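Local coordinates for protein catalase (Corynebacterium glutamicum, PDB 4B7H) that breaks down hydrogen peroxide to water and oxygen at a buried heme, binds NADPH, and is inhibited by nitric oxide, at residues G98-V110 / D122-E134. Sequence-based numbering, arbitrary orientation.
Sequences GKVTPLAVRFSTV and DVHGFALRFYTEE. With HEM (protoporphyrin IX containing Fe), chain E.
Phe107 and Phe126 meet as a T-shaped pair where two antiparallel strands of the catalase beta-barrel, 100-108 and 125-132, run past the heme. The ring planes stand at 89°. Phe107 CE1 sits over one face of Phe126, toward its rim, 3.6 Å from Phe126 CD2. Phe107 CG turns anti to its carbonyl carbon, and Phe126 CG lies anti to the backbone N (chi1 -162°). These rotations bring edge to face. Val105 CG2 lies over a face of Phe107 and packs 3.8 Å from Leu128 CD2. Leu103 and Phe130 continue this apolar face, and strand 305-314 packs against it through Phe310 and Leu312. Reciprocal pairs of backbone hydrogen bonds join Ala104 to Arg129 and Arg106 to Ala127; at Ser108 and Gly125 one of the two is weak.

The other face carries Ala104, Arg106, Ala127 and Arg129. Arg129 CD rests over the Tyr131 ring, while Arg129 NE makes a salt bridge to Asp138 and NH1 hydrogen-bonds Asn370. Gly125 CA comes within 3.5 Å of heme CMD. Ser108 OG bonds His70, which lines the nitric oxide pocket.

Packing is looser at the far end, where Glu133 is exposed. In one of two modelled conformers its OE2 makes a long, doubtful salt bridge, 3.6 Å, to Lys99 NZ, which also pairs with Asp93. At the other end the polar contacts are firmer. Val110 N donates a hydrogen bond to Asp122 OD2, 2.8 Å, from above the carboxylate plane. Near the heme, the extended Arg106 chain places NH1 2.7 Å from heme O2D, in the guanidinium plane, with an N-H...O angle of 161°.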
loop_
_atom_site.group_PDB
_atom_site.type_symbol
_atom_site.label_atom_id
_atom_site.label_comp_id
_atom_site.label_asym_id
_atom_site.label_seq_id
_atom_site.Cartn_x
_atom_site.Cartn_y
_atom_site.Cartn_z
ATOM N N GLY A 98 -31.285 -23.816 21.531
ATOM C CA GLY A 98 -30.922 -24.857 20.589
ATOM C C GLY A 98 -30.003 -24.470 19.442
ATOM O O GLY A 98 -29.586 -25.346 18.686
ATOM N N LYS A 99 -29.682 -23.183 19.297
ATOM C CA LYS A 99 -28.888 -22.724 18.152
ATOM C C LYS A 99 -27.482 -23.318 18.150
ATOM O O LYS A 99 -26.836 -23.411 19.196
ATOM C CB LYS A 99 -28.810 -21.191 18.122
ATOM C CG LYS A 99 -30.114 -20.489 17.748
ATOM C CD LYS A 99 -30.320 -20.412 16.241
ATOM C CE LYS A 99 -31.616 -19.677 15.904
ATOM N NZ LYS A 99 -31.713 -19.322 14.455
ATOM N N VAL A 100 -27.022 -23.726 16.971
ATOM C CA VAL A 100 -25.649 -24.181 16.776
ATOM C C VAL A 100 -25.026 -23.274 15.723
ATOM O O VAL A 100 -25.560 -23.138 14.618
ATOM C CB VAL A 100 -25.588 -25.652 16.311
ATOM C CG1 VAL A 100 -24.141 -26.089 16.096
ATOM C CG2 VAL A 100 -26.262 -26.545 17.333
ATOM N N THR A 101 -23.903 -22.645 16.065
ATOM C CA THR A 101 -23.307 -21.626 15.200
ATOM C C THR A 101 -21.826 -21.913 14.952
ATOM O O THR A 101 -21.090 -22.186 15.897
ATOM C CB THR A 101 -23.447 -20.236 15.847
ATOM O OG1 THR A 101 -24.826 -19.994 16.166
ATOM C CG2 THR A 101 -22.930 -19.125 14.922
ATOM N N PRO A 102 -21.379 -21.852 13.679
ATOM C CA PRO A 102 -19.939 -22.027 13.434
ATOM C C PRO A 102 -19.127 -20.882 14.047
ATOM O O PRO A 102 -19.616 -19.746 14.130
ATOM C CB PRO A 102 -19.824 -21.978 11.902
ATOM C CG PRO A 102 -21.221 -22.159 11.379
ATOM C CD PRO A 102 -22.119 -21.584 12.435
ATOM N N LEU A 103 -17.891 -21.172 14.445
ATOM C CA LEU A 103 -17.036 -20.150 15.016
ATOM C C LEU A 103 -15.596 -20.242 14.529
ATOM O O LEU A 103 -15.137 -21.294 14.066
ATOM C CB LEU A 103 -17.079 -20.196 16.553
ATOM C CG LEU A 103 -16.335 -21.335 17.258
ATOM C CD1 LEU A 103 -14.838 -21.068 17.441
ATOM C CD2 LEU A 103 -16.978 -21.598 18.605
ATOM N N ALA A 104 -14.896 -19.119 14.658
ATOM C CA ALA A 104 -13.445 -19.061 14.558
ATOM C C ALA A 104 -12.923 -18.519 15.881
ATOM O O ALA A 104 -13.637 -17.803 16.589
ATOM C CB ALA A 104 -13.020 -18.143 13.429
ATOM N N VAL A 105 -11.678 -18.846 16.210
ATOM C CA VAL A 105 -11.020 -18.263 17.375
ATOM C C VAL A 105 -9.566 -17.984 17.055
ATOM O O VAL A 105 -8.945 -18.732 16.312
ATOM C CB VAL A 105 -11.147 -19.179 18.633
ATOM C CG1 VAL A 105 -10.322 -20.460 18.480
ATOM C CG2 VAL A 105 -10.735 -18.441 19.892
ATOM N N ARG A 106 -9.032 -16.890 17.591
ATOM C CA ARG A 106 -7.591 -16.659 17.572
ATOM C C ARG A 106 -7.127 -16.344 18.989
ATOM O O ARG A 106 -7.734 -15.518 19.686
ATOM C CB ARG A 106 -7.203 -15.540 16.591
ATOM C CG ARG A 106 -5.684 -15.347 16.416
ATOM C CD ARG A 106 -5.394 -14.324 15.331
ATOM N NE ARG A 106 -3.964 -14.059 15.126
ATOM C CZ ARG A 106 -3.239 -13.216 15.860
ATOM N NH1 ARG A 106 -3.794 -12.567 16.884
ATOM N NH2 ARG A 106 -1.946 -13.031 15.580
ATOM N N PHE A 107 -6.081 -17.044 19.415
ATOM C CA PHE A 107 -5.421 -16.800 20.695
ATOM C C PHE A 107 -4.097 -16.120 20.399
ATOM O O PHE A 107 -3.541 -16.280 19.311
ATOM C CB PHE A 107 -5.126 -18.121 21.401
ATOM C CG PHE A 107 -6.351 -18.953 21.699
ATOM C CD1 PHE A 107 -7.176 -18.642 22.774
ATOM C CD2 PHE A 107 -6.655 -20.061 20.924
ATOM C CE1 PHE A 107 -8.294 -19.412 23.056
ATOM C CE2 PHE A 107 -7.769 -20.833 21.199
ATOM C CZ PHE A 107 -8.590 -20.510 22.268
ATOM N N SER A 108 -3.553 -15.393 21.365
ATOM C CA SER A 108 -2.353 -14.605 21.094
ATOM C C SER A 108 -1.688 -14.137 22.371
ATOM O O SER A 108 -2.275 -14.223 23.444
ATOM C CB SER A 108 -2.738 -13.374 20.263
ATOM O OG SER A 108 -3.757 -12.628 20.917
ATOM N N THR A 109 -0.466 -13.629 22.248
ATOM C CA THR A 109 0.114 -12.783 23.285
ATOM C C THR A 109 -0.176 -11.336 22.871
ATOM O O THR A 109 -0.950 -11.118 21.937
ATOM C CB THR A 109 1.623 -13.019 23.431
ATOM O OG1 THR A 109 2.245 -12.851 22.150
ATOM C CG2 THR A 109 1.907 -14.419 23.960
ATOM N N VAL A 110 0.439 -10.359 23.536
ATOM C CA VAL A 110 0.175 -8.947 23.251
ATOM C C VAL A 110 1.376 -8.179 22.704
ATOM O O VAL A 110 1.299 -7.576 21.633
ATOM C CB VAL A 110 -0.348 -8.207 24.503
ATOM C CG1 VAL A 110 -0.519 -6.709 24.217
ATOM C CG2 VAL A 110 -1.652 -8.832 24.974
ATOM N N ASP A 122 2.541 -12.456 29.697
ATOM C CA ASP A 122 1.725 -11.507 28.959
ATOM C C ASP A 122 0.271 -11.855 29.166
ATOM O O ASP A 122 -0.060 -12.984 29.545
ATOM C CB ASP A 122 2.029 -11.593 27.456
ATOM C CG ASP A 122 1.955 -10.247 26.760
ATOM O OD1 ASP A 122 1.471 -9.263 27.375
ATOM O OD2 ASP A 122 2.387 -10.169 25.585
ATOM N N VAL A 123 -0.598 -10.889 28.893
ATOM C CA VAL A 123 -2.008 -11.169 28.675
ATOM C C VAL A 123 -2.095 -12.069 27.437
ATOM O O VAL A 123 -1.255 -11.958 26.524
ATOM C CB VAL A 123 -2.785 -9.851 28.426
ATOM C CG1 VAL A 123 -4.203 -10.121 27.950
ATOM C CG2 VAL A 123 -2.787 -8.976 29.681
ATOM N N HIS A 124 -3.086 -12.961 27.398
ATOM C CA HIS A 124 -3.373 -13.687 26.166
ATOM C C HIS A 124 -4.718 -13.317 25.586
ATOM O O HIS A 124 -5.742 -13.305 26.279
ATOM C CB HIS A 124 -3.278 -15.196 26.362
ATOM C CG HIS A 124 -1.888 -15.653 26.642
ATOM N ND1 HIS A 124 -1.060 -16.160 25.666
ATOM C CD2 HIS A 124 -1.157 -15.618 27.780
ATOM C CE1 HIS A 124 0.115 -16.448 26.199
ATOM N NE2 HIS A 124 0.079 -16.133 27.483
ATOM N N GLY A 125 -4.708 -13.018 24.295
ATOM C CA GLY A 125 -5.929 -12.738 23.570
ATOM C C GLY A 125 -6.783 -13.978 23.428
ATOM O O GLY A 125 -6.271 -15.094 23.325
ATOM N N PHE A 126 -8.095 -13.769 23.395
ATOM C CA PHE A 126 -9.079 -14.842 23.359
ATOM C C PHE A 126 -10.216 -14.289 22.496
ATOM O O PHE A 126 -11.219 -13.779 23.004
ATOM C CB PHE A 126 -9.544 -15.133 24.793
ATOM C CG PHE A 126 -10.230 -16.463 24.981
ATOM C CD1 PHE A 126 -11.454 -16.722 24.388
ATOM C CD2 PHE A 126 -9.668 -17.436 25.799
ATOM C CE1 PHE A 126 -12.095 -17.949 24.582
ATOM C CE2 PHE A 126 -10.314 -18.664 26.011
ATOM C CZ PHE A 126 -11.525 -18.916 25.400
ATOM N N ALA A 127 -10.043 -14.380 21.178
ATOM C CA ALA A 127 -10.885 -13.648 20.239
ATOM C C ALA A 127 -11.749 -14.566 19.392
ATOM O O ALA A 127 -11.238 -15.327 18.562
ATOM C CB ALA A 127 -10.018 -12.765 19.351
ATOM N N LEU A 128 -13.061 -14.458 19.579
ATOM C CA LEU A 128 -14.030 -15.348 18.942
ATOM C C LEU A 128 -14.811 -14.650 17.848
ATOM O O LEU A 128 -15.180 -13.486 17.998
ATOM C CB LEU A 128 -15.031 -15.827 19.990
ATOM C CG LEU A 128 -14.449 -16.741 21.061
ATOM C CD1 LEU A 128 -15.253 -16.617 22.337
ATOM C CD2 LEU A 128 -14.435 -18.182 20.558
ATOM N N ARG A 129 -15.071 -15.371 16.754
ATOM C CA ARG A 129 -16.069 -14.969 15.766
ATOM C C ARG A 129 -17.156 -16.020 15.707
ATOM O O ARG A 129 -16.859 -17.212 15.579
ATOM C CB ARG A 129 -15.465 -14.863 14.362
ATOM C CG ARG A 129 -16.540 -14.854 13.258
ATOM C CD ARG A 129 -15.980 -14.290 11.959
ATOM N NE ARG A 129 -15.518 -12.928 12.198
ATOM C CZ ARG A 129 -14.587 -12.304 11.487
ATOM N NH1 ARG A 129 -14.021 -12.908 10.447
ATOM N NH2 ARG A 129 -14.222 -11.070 11.820
ATOM N N PHE A 130 -18.405 -15.581 15.783
ATOM C CA PHE A 130 -19.539 -16.456 15.546
ATOM C C PHE A 130 -20.171 -16.083 14.212
ATOM O O PHE A 130 -20.566 -14.930 14.002
ATOM C CB PHE A 130 -20.543 -16.335 16.695
ATOM C CG PHE A 130 -19.941 -16.618 18.045
ATOM C CD1 PHE A 130 -19.599 -17.913 18.399
ATOM C CD2 PHE A 130 -19.677 -15.588 18.944
ATOM C CE1 PHE A 130 -19.024 -18.189 19.629
ATOM C CE2 PHE A 130 -19.094 -15.855 20.187
ATOM C CZ PHE A 130 -18.768 -17.157 20.527
ATOM N N TYR A 131 -20.227 -17.051 13.296
ATOM C CA TYR A 131 -20.796 -16.810 11.972
ATOM C C TYR A 131 -22.310 -16.983 12.064
ATOM O O TYR A 131 -22.843 -18.039 11.712
ATOM C CB TYR A 131 -20.192 -17.765 10.929
ATOM C CG TYR A 131 -18.696 -17.571 10.681
ATOM C CD1 TYR A 131 -17.739 -18.195 11.488
ATOM C CD2 TYR A 131 -18.244 -16.782 9.626
ATOM C CE1 TYR A 131 -16.379 -18.027 11.257
ATOM C CE2 TYR A 131 -16.878 -16.604 9.384
ATOM C CZ TYR A 131 -15.950 -17.236 10.199
ATOM O OH TYR A 131 -14.599 -17.073 9.986
ATOM N N THR A 132 -22.999 -15.948 12.543
ATOM C CA THR A 132 -24.432 -16.047 12.817
ATOM C C THR A 132 -25.285 -15.752 11.586
ATOM O O THR A 132 -24.804 -15.204 10.584
ATOM C CB THR A 132 -24.895 -15.131 13.996
ATOM O OG1 THR A 132 -25.378 -13.874 13.497
ATOM C CG2 THR A 132 -23.785 -14.898 15.012
ATOM N N GLU A 133 -26.565 -16.098 11.682
ATOM C CA GLU A 133 -27.512 -15.881 10.593
ATOM C C GLU A 133 -27.841 -14.399 10.413
ATOM O O GLU A 133 -28.426 -14.010 9.407
ATOM C CB GLU A 133 -28.797 -16.683 10.830
ATOM C CG GLU A 133 -28.590 -18.197 10.827
ATOM C CD GLU A 133 -29.865 -18.974 11.109
ATOM O OE1 GLU A 133 -30.967 -18.405 10.954
ATOM O OE2 GLU A 133 -29.762 -20.159 11.492
ATOM N N GLU A 134 -27.475 -13.578 11.394
ATOM C CA GLU A 134 -27.683 -12.130 11.307
ATOM C C GLU A 134 -26.351 -11.384 11.243
ATOM O O GLU A 134 -26.271 -10.192 11.561
ATOM C CB GLU A 134 -28.588 -11.626 12.446
ATOM C CG GLU A 134 -29.986 -12.241 12.336
ATOM C CD GLU A 134 -30.999 -11.805 13.386
ATOM O OE1 GLU A 134 -30.638 -11.136 14.372
ATOM O OE2 GLU A 134 -32.187 -12.163 13.217
HETATM C CHA HEM E . -5.799 -6.626 18.802
HETATM C CHB HEM E . -6.894 -1.965 19.573
HETATM C CHC HEM E . -7.904 -3.039 24.184
HETATM C CHD HEM E . -8.264 -7.662 22.888
HETATM C C1A HEM E . -5.989 -5.280 18.612
HETATM C C2A HEM E . -5.807 -4.564 17.363
HETATM C C3A HEM E . -6.129 -3.281 17.587
HETATM C C4A HEM E . -6.511 -3.142 18.971
HETATM C CMA HEM E . -6.121 -2.111 16.597
HETATM C CAA HEM E . -5.344 -5.204 16.035
HETATM C CBA HEM E . -6.557 -5.737 15.285
HETATM C CGA HEM E . -6.222 -6.207 13.894
HETATM O O1A HEM E . -6.824 -7.226 13.474
HETATM O O2A HEM E . -5.379 -5.587 13.195
HETATM C C1B HEM E . -7.239 -1.830 20.898
HETATM C C2B HEM E . -7.548 -0.591 21.575
HETATM C C3B HEM E . -7.804 -0.895 22.864
HETATM C C4B HEM E . -7.687 -2.328 23.016
HETATM C CMB HEM E . -7.539 0.791 20.888
HETATM C CAB HEM E . -8.211 0.018 24.037
HETATM C CBB HEM E . -8.867 1.164 23.854
HETATM C C1C HEM E . -8.264 -4.375 24.200
HETATM C C2C HEM E . -9.080 -5.064 25.190
HETATM C C3C HEM E . -9.167 -6.351 24.811
HETATM C C4C HEM E . -8.433 -6.494 23.572
HETATM C CMC HEM E . -9.691 -4.401 26.449
HETATM C CAC HEM E . -9.946 -7.527 25.448
HETATM C CBC HEM E . -11.067 -7.350 26.168
HETATM C C1D HEM E . -7.571 -7.803 21.717
HETATM C C2D HEM E . -7.334 -9.070 21.104
HETATM C C3D HEM E . -6.575 -8.769 19.841
HETATM C C4D HEM E . -6.429 -7.339 19.794
HETATM C CMD HEM E . -7.750 -10.443 21.625
HETATM C CAD HEM E . -6.113 -9.804 18.827
HETATM C CBD HEM E . -7.316 -10.223 17.984
HETATM C CGD HEM E . -6.817 -11.311 17.081
HETATM O O1D HEM E . -6.780 -11.114 15.840
HETATM O O2D HEM E . -6.427 -12.384 17.608
HETATM N NA HEM E . -6.429 -4.386 19.577
HETATM N NB HEM E . -7.328 -2.871 21.797
HETATM N NC HEM E . -7.892 -5.280 23.220
HETATM N ND HEM E . -7.018 -6.798 20.929
HETATM FE FE HEM E . -7.121 -4.845 21.407
#